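PDB 5FMN: INRS from Synechocystis sp., which senses nickel and, as a transcriptional regulator of the CsoR-like family, probably binds DNA as a metal-responsive repressor. Local coordinates for residues P54-L57 and I58-A62; D68-A71 and R72-D76; G90-E93 and Q94-E98. All coordinates share one frame; numbering follows the deposited sequence.

How the contacts relate
All three contacts are local, i to i+4 pairings within single helices. Contacts 1 and 2 belong to helix 53-89, their centres 21 Å apart, and both are touched by the second subunit; contact 3 opens helix 92-106, about 40 Å from contact 1 between centres and on the opposite side of the chain's centre. Contact 2 is the central one, its centre 3 Å from that of the chain, and it alone combines an apolar pair with a salt bridge between its own residues. Contact 1, partly buried, pairs two valines, whereas contact 3 is a surface helix start. Contacts 2 and 3 both meet the third subunit.

Contact 1: P54-L57 and I58-A62; sequences PEVL and IQVAA
Val-56 and Val-60 sit one helical turn apart, and their nearest side-chain atoms, Val-56 CG1 and Val-60 CG2, are in loose apolar contact at 4.3 Å. In Val-60 the CG1 branch is anti to the backbone N (chi1 174°), which places CG2 beside that N and brings it back over the preceding turn, 3.3 Å from Val-56 O. The same carbonyl oxygen accepts Val-60 N at 3.0 Å in a nearly straight bond, with an N-H...O angle of 168°. Ile-58 reaches backward too: with CG1 beside its backbone N (chi1 -81°), the chain runs over the carbonyl of Pro-54, and Ile-58 CD1 comes to 3.1 Å from Pro-54 O. That oxygen also receives Ile-58 N at 3.0 Å. Gln-59 behaves differently, since its amide is carried away from residues 54-57 while CB remains near Val-56 O. Its side chain packs on His-39 and Met-46 of helix 26-48, whereas Val-56 meets Ile-74 and Val-60 meets Leu-67 of the second subunit. The arrangement is i to i+4 packing in the first turns of the long helix 53-89, with a valine pair packed against the second subunit, in the all-helical CsoR-like fold.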
loop_
_atom_site.group_PDB
_atom_site.type_symbol
_atom_site.label_atom_id
_atom_site.label_comp_id
_atom_site.label_asym_id
_atom_site.label_seq_id
_atom_site.Cartn_x
_atom_site.Cartn_y
_atom_site.Cartn_z
ATOM N N PRO B 54 7.211 -3.231 18.763
ATOM C CA PRO B 54 5.794 -3.282 18.356
ATOM C C PRO B 54 4.961 -2.091 18.814
ATOM O O PRO B 54 4.098 -1.641 18.055
ATOM C CB PRO B 54 5.275 -4.553 19.039
ATOM C CG PRO B 54 6.477 -5.425 19.173
ATOM C CD PRO B 54 7.666 -4.518 19.330
ATOM N N GLU B 55 5.213 -1.603 20.033
ATOM C CA GLU B 55 4.602 -0.350 20.520
ATOM C C GLU B 55 4.947 0.845 19.632
ATOM O O GLU B 55 4.083 1.678 19.344
ATOM C CB GLU B 55 5.036 -0.009 21.956
ATOM C CG GLU B 55 4.488 -0.917 23.041
ATOM C CD GLU B 55 4.875 -0.448 24.447
ATOM O OE1 GLU B 55 5.391 0.684 24.601
ATOM O OE2 GLU B 55 4.631 -1.204 25.416
ATOM N N VAL B 56 6.221 0.959 19.255
ATOM C CA VAL B 56 6.676 2.059 18.413
ATOM C C VAL B 56 6.006 1.965 17.037
ATOM O O VAL B 56 5.462 2.969 16.539
ATOM C CB VAL B 56 8.218 2.105 18.285
ATOM C CG1 VAL B 56 8.655 3.161 17.270
ATOM C CG2 VAL B 56 8.859 2.408 19.630
ATOM N N LEU B 57 5.970 0.757 16.470
ATOM C CA LEU B 57 5.340 0.546 15.156
ATOM C C LEU B 57 3.831 0.817 15.139
ATOM O O LEU B 57 3.293 1.282 14.111
ATOM C CB LEU B 57 5.623 -0.863 14.616
ATOM C CG LEU B 57 7.087 -1.125 14.234
ATOM C CD1 LEU B 57 7.297 -2.566 13.817
ATOM C CD2 LEU B 57 7.552 -0.193 13.129
ATOM N N ILE B 58 3.167 0.509 16.254
ATOM C CA ILE B 58 1.748 0.814 16.433
ATOM C C ILE B 58 1.503 2.319 16.347
ATOM O O ILE B 58 0.528 2.765 15.739
ATOM C CB ILE B 58 1.232 0.264 17.794
ATOM C CG1 ILE B 58 0.928 -1.240 17.683
ATOM C CG2 ILE B 58 -0.011 1.016 18.259
ATOM C CD1 ILE B 58 1.137 -2.026 18.965
ATOM N N GLN B 59 2.381 3.091 16.973
ATOM C CA GLN B 59 2.302 4.556 16.937
ATOM C C GLN B 59 2.629 5.176 15.527
ATOM O O GLN B 59 1.926 6.065 15.039
ATOM C CB GLN B 59 3.211 5.125 18.037
ATOM C CG GLN B 59 2.631 6.314 18.790
ATOM C CD GLN B 59 1.257 6.067 19.364
ATOM O OE1 GLN B 59 0.889 4.943 19.778
ATOM N NE2 GLN B 59 0.466 7.126 19.366
ATOM N N VAL B 60 3.645 4.632 14.866
ATOM C CA VAL B 60 3.969 4.953 13.471
ATOM C C VAL B 60 2.810 4.678 12.505
ATOM O O VAL B 60 2.549 5.486 11.610
ATOM C CB VAL B 60 5.207 4.148 12.997
ATOM C CG1 VAL B 60 5.462 4.348 11.516
ATOM C CG2 VAL B 60 6.457 4.508 13.803
ATOM N N ALA B 61 2.133 3.542 12.680
ATOM C CA ALA B 61 0.932 3.205 11.893
ATOM C C ALA B 61 -0.176 4.259 12.068
ATOM O O ALA B 61 -0.822 4.672 11.102
ATOM C CB ALA B 61 0.414 1.822 12.293
ATOM N N ALA B 62 -0.384 4.703 13.305
ATOM C CA ALA B 62 -1.433 5.692 13.607
ATOM C C ALA B 62 -1.123 7.024 12.930
ATOM O O ALA B 62 -2.019 7.710 12.451
ATOM C CB ALA B 62 -1.540 5.897 15.115
#

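Contact 2: D68-A71 and R72-D76; sequences DRVA and RLILD
Within 72-76, the edge of the Arg-72 guanidinium faces Asp-76 OD1, which lies 1° out of the guanidinium plane. Two nitrogens grip this one oxygen side-on: Arg-72 NE lies 2.9 Å from Asp-76 OD1 and approaches from above the carboxylate plane, while Arg-72 NH2 is 3.2 Å from Asp-76 OD1 and meets the syn lone pair of that oxygen. The chain gets there because CG is anti to the backbone N (chi1 -176°) and the next torsion bends it. NH1 forms a salt bridge with Asp-104 of the third subunit, and NH2 also bonds to the carbonyl of Lys-100 there. An alanine at Arg-72 removes the guanidinium, and Asp-76 and Asp-104 of the third subunit would probably be left without this positive partner. Between 68-71 and 72-76 run backbone bonds, such as Arg-72 N to Asp-68 O at 2.8 Å, and one apolar pair, Val-70 CG1 lying 3.9 Å from Ile-74 CD1; both residues pack on helix 26-48. Asp-68 is paired with Arg-64 of the second subunit. With a salt bridge on one side and an apolar pair on another, helix 53-89 packs here, near its chain's centre, on helix 26-48 and neighbouring subunits in the all-helical, four-subunit CsoR-like assembly.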
loop_
_atom_site.group_PDB
_atom_site.type_symbol
_atom_site.label_atom_id
_atom_site.label_comp_id
_atom_site.label_asym_id
_atom_site.label_seq_id
_atom_site.Cartn_x
_atom_site.Cartn_y
_atom_site.Cartn_z
ATOM N N ASP B 68 -2.878 9.767 5.888
ATOM C CA ASP B 68 -3.729 9.305 4.812
ATOM C C ASP B 68 -5.063 10.038 4.841
ATOM O O ASP B 68 -5.522 10.484 3.809
ATOM C CB ASP B 68 -3.966 7.795 4.918
ATOM C CG ASP B 68 -2.748 6.954 4.502
ATOM O OD1 ASP B 68 -1.796 7.485 3.902
ATOM O OD2 ASP B 68 -2.776 5.732 4.757
ATOM N N ARG B 69 -5.645 10.220 6.026
ATOM C CA ARG B 69 -6.959 10.875 6.169
ATOM C C ARG B 69 -6.901 12.345 5.807
ATOM O O ARG B 69 -7.818 12.846 5.174
ATOM C CB ARG B 69 -7.519 10.722 7.578
ATOM C CG ARG B 69 -7.804 9.263 7.954
ATOM C CD ARG B 69 -8.650 9.102 9.224
ATOM N NE ARG B 69 -8.107 9.887 10.341
ATOM C CZ ARG B 69 -7.179 9.471 11.214
ATOM N NH1 ARG B 69 -6.652 8.244 11.140
ATOM N NH2 ARG B 69 -6.747 10.317 12.154
ATOM N N VAL B 70 -5.804 13.015 6.157
ATOM C CA VAL B 70 -5.521 14.368 5.640
ATOM C C VAL B 70 -5.400 14.433 4.112
ATOM O O VAL B 70 -5.979 15.305 3.456
ATOM C CB VAL B 70 -4.222 14.947 6.246
ATOM C CG1 VAL B 70 -3.807 16.233 5.548
ATOM C CG2 VAL B 70 -4.427 15.257 7.704
ATOM N N ALA B 71 -4.612 13.532 3.552
ATOM C CA ALA B 71 -4.478 13.475 2.121
ATOM C C ALA B 71 -5.842 13.310 1.501
ATOM O O ALA B 71 -6.193 14.010 0.556
ATOM C CB ALA B 71 -3.550 12.336 1.717
ATOM N N ARG B 72 -6.622 12.394 2.060
ATOM C CA ARG B 72 -7.928 12.077 1.522
ATOM C C ARG B 72 -8.863 13.310 1.561
ATOM O O ARG B 72 -9.560 13.581 0.603
ATOM C CB ARG B 72 -8.503 10.866 2.260
ATOM C CG ARG B 72 -9.819 10.343 1.750
ATOM C CD ARG B 72 -9.858 10.117 0.246
ATOM N NE ARG B 72 -11.235 10.274 -0.219
ATOM C CZ ARG B 72 -12.183 9.340 -0.117
ATOM N NH1 ARG B 72 -11.894 8.127 0.332
ATOM N NH2 ARG B 72 -13.420 9.609 -0.517
ATOM N N LEU B 73 -8.768 14.121 2.602
ATOM C CA LEU B 73 -9.583 15.314 2.689
ATOM C C LEU B 73 -9.209 16.329 1.636
ATOM O O LEU B 73 -10.060 17.036 1.107
ATOM C CB LEU B 73 -9.449 15.975 4.068
ATOM C CG LEU B 73 -10.171 15.271 5.231
ATOM C CD1 LEU B 73 -9.830 15.980 6.530
ATOM C CD2 LEU B 73 -11.686 15.221 5.029
ATOM N N ILE B 74 -7.924 16.450 1.371
ATOM C CA ILE B 74 -7.439 17.429 0.394
ATOM C C ILE B 74 -7.865 17.036 -1.012
ATOM O O ILE B 74 -8.272 17.882 -1.823
ATOM C CB ILE B 74 -5.889 17.539 0.423
ATOM C CG1 ILE B 74 -5.430 18.169 1.742
ATOM C CG2 ILE B 74 -5.389 18.373 -0.752
ATOM C CD1 ILE B 74 -3.979 17.913 2.082
ATOM N N LEU B 75 -7.776 15.734 -1.271
ATOM C CA LEU B 75 -8.260 15.164 -2.497
ATOM C C LEU B 75 -9.768 15.313 -2.722
ATOM O O LEU B 75 -10.201 15.605 -3.837
ATOM C CB LEU B 75 -7.865 13.694 -2.567
ATOM C CG LEU B 75 -8.251 12.944 -3.840
ATOM C CD1 LEU B 75 -7.417 13.454 -5.007
ATOM C CD2 LEU B 75 -8.071 11.444 -3.653
ATOM N N ASP B 76 -10.567 15.045 -1.700
ATOM C CA ASP B 76 -12.023 15.240 -1.800
ATOM C C ASP B 76 -12.390 16.660 -2.205
ATOM O O ASP B 76 -13.204 16.838 -3.109
ATOM C CB ASP B 76 -12.694 14.903 -0.478
ATOM C CG ASP B 76 -12.812 13.405 -0.253
ATOM O OD1 ASP B 76 -12.564 12.649 -1.244
ATOM O OD2 ASP B 76 -13.177 13.011 0.904
#

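Contact 3: G90-E93 and Q94-E98; sequences GNIE and QELAE
The N-cap residue Asn-91 makes no capping bond with its side chain. Its carbonyl begins the ladder of helix 92-106: Glu-95 N donates to Asn-91 O at 3.3 Å. Asn-91 is also the centre of an inverse gamma turn, closed by a weak bond from Ile-92 N to Gly-90 O, and Gly-90, just after helix 53-89, has a positive phi of 81°. Glu-95 folds back over this start. Its CG, beside the backbone N (chi1 -64°), approaches Asn-91 O to 3.4 Å, and a bend at chi2 takes the carboxylate toward helix 53-89, where OE1 forms a salt bridge with Arg-85. On another side of the helix Ile-92 and Leu-96 run alongside each other, with Ile-92 CG2 4.1 Å from Leu-96 CG; Ile-92 packs on Thr-84 and Leu-96 on Asn-80 of the third subunit. Below them Leu-96 N meets Ile-92 O at 2.9 Å, the N-H...O angle being 173°. The chemistry implies a division of labour: backbone bonds join 90-93 to 94-98 and start the helix, the carboxylate of the buried Glu-95 turns outside both segments to Arg-85 and so ties the start to its own chain's long helix, and an apolar pair faces a neighbouring subunit.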
loop_
_atom_site.group_PDB
_atom_site.type_symbol
_atom_site.label_atom_id
_atom_site.label_comp_id
_atom_site.label_asym_id
_atom_site.label_seq_id
_atom_site.Cartn_x
_atom_site.Cartn_y
_atom_site.Cartn_z
ATOM N N GLY B 90 -18.220 23.264 -18.437
ATOM C CA GLY B 90 -18.302 22.207 -19.478
ATOM C C GLY B 90 -17.009 21.596 -20.057
ATOM O O GLY B 90 -17.065 20.757 -20.961
ATOM N N ASN B 91 -15.855 21.945 -19.496
ATOM C CA ASN B 91 -14.560 21.542 -20.055
ATOM C C ASN B 91 -14.118 20.227 -19.461
ATOM O O ASN B 91 -13.159 20.167 -18.709
ATOM C CB ASN B 91 -13.511 22.636 -19.830
ATOM C CG ASN B 91 -13.879 23.933 -20.526
ATOM O OD1 ASN B 91 -14.589 23.942 -21.534
ATOM N ND2 ASN B 91 -13.437 25.036 -19.966
ATOM N N ILE B 92 -14.793 19.161 -19.872
ATOM C CA ILE B 92 -14.619 17.847 -19.255
ATOM C C ILE B 92 -13.162 17.348 -19.334
ATOM O O ILE B 92 -12.659 16.790 -18.367
ATOM C CB ILE B 92 -15.545 16.811 -19.940
ATOM C CG1 ILE B 92 -17.015 17.233 -19.841
ATOM C CG2 ILE B 92 -15.364 15.421 -19.348
ATOM C CD1 ILE B 92 -17.876 16.543 -20.874
ATOM N N GLU B 93 -12.490 17.557 -20.475
ATOM C CA GLU B 93 -11.125 17.014 -20.711
ATOM C C GLU B 93 -10.123 17.584 -19.704
ATOM O O GLU B 93 -9.363 16.844 -19.088
ATOM C CB GLU B 93 -10.603 17.300 -22.144
ATOM C CG GLU B 93 -11.629 17.578 -23.254
ATOM C CD GLU B 93 -12.461 16.360 -23.620
ATOM O OE1 GLU B 93 -12.312 15.293 -22.963
ATOM O OE2 GLU B 93 -13.262 16.482 -24.579
ATOM N N GLN B 94 -10.152 18.903 -19.563
ATOM C CA GLN B 94 -9.284 19.651 -18.640
ATOM C C GLN B 94 -9.481 19.152 -17.212
ATOM O O GLN B 94 -8.506 18.948 -16.452
ATOM C CB GLN B 94 -9.600 21.180 -18.663
ATOM C CG GLN B 94 -8.390 22.102 -18.909
ATOM C CD GLN B 94 -8.728 23.296 -19.810
ATOM O OE1 GLN B 94 -8.966 23.142 -21.018
ATOM N NE2 GLN B 94 -8.743 24.496 -19.226
ATOM N N GLU B 95 -10.752 19.003 -16.842
ATOM C CA GLU B 95 -11.112 18.651 -15.474
ATOM C C GLU B 95 -10.804 17.221 -15.121
ATOM O O GLU B 95 -10.256 16.952 -14.045
ATOM C CB GLU B 95 -12.574 18.914 -15.207
ATOM C CG GLU B 95 -12.991 20.379 -15.284
ATOM C CD GLU B 95 -12.038 21.355 -14.635
ATOM O OE1 GLU B 95 -11.459 21.044 -13.585
ATOM O OE2 GLU B 95 -11.934 22.484 -15.147
ATOM N N LEU B 96 -11.069 16.309 -16.049
ATOM C CA LEU B 96 -10.564 14.941 -15.904
ATOM C C LEU B 96 -9.046 14.888 -15.686
ATOM O O LEU B 96 -8.558 14.109 -14.884
ATOM C CB LEU B 96 -10.910 14.091 -17.127
ATOM C CG LEU B 96 -12.340 13.579 -17.231
ATOM C CD1 LEU B 96 -12.387 12.571 -18.374
ATOM C CD2 LEU B 96 -12.851 12.976 -15.927
ATOM N N ALA B 97 -8.313 15.673 -16.456
ATOM C CA ALA B 97 -6.867 15.586 -16.445
ATOM C C ALA B 97 -6.339 16.169 -15.132
ATOM O O ALA B 97 -5.339 15.709 -14.631
ATOM C CB ALA B 97 -6.279 16.330 -17.649
ATOM N N GLU B 98 -7.011 17.195 -14.605
ATOM C CA GLU B 98 -6.721 17.722 -13.271
ATOM C C GLU B 98 -6.944 16.702 -12.160
ATOM O O GLU B 98 -6.215 16.657 -11.163
ATOM C CB GLU B 98 -7.633 18.914 -12.973
ATOM C CG GLU B 98 -7.063 20.238 -13.427
ATOM C CD GLU B 98 -6.150 20.824 -12.387
ATOM O OE1 GLU B 98 -6.656 21.252 -11.327
ATOM O OE2 GLU B 98 -4.922 20.774 -12.603
#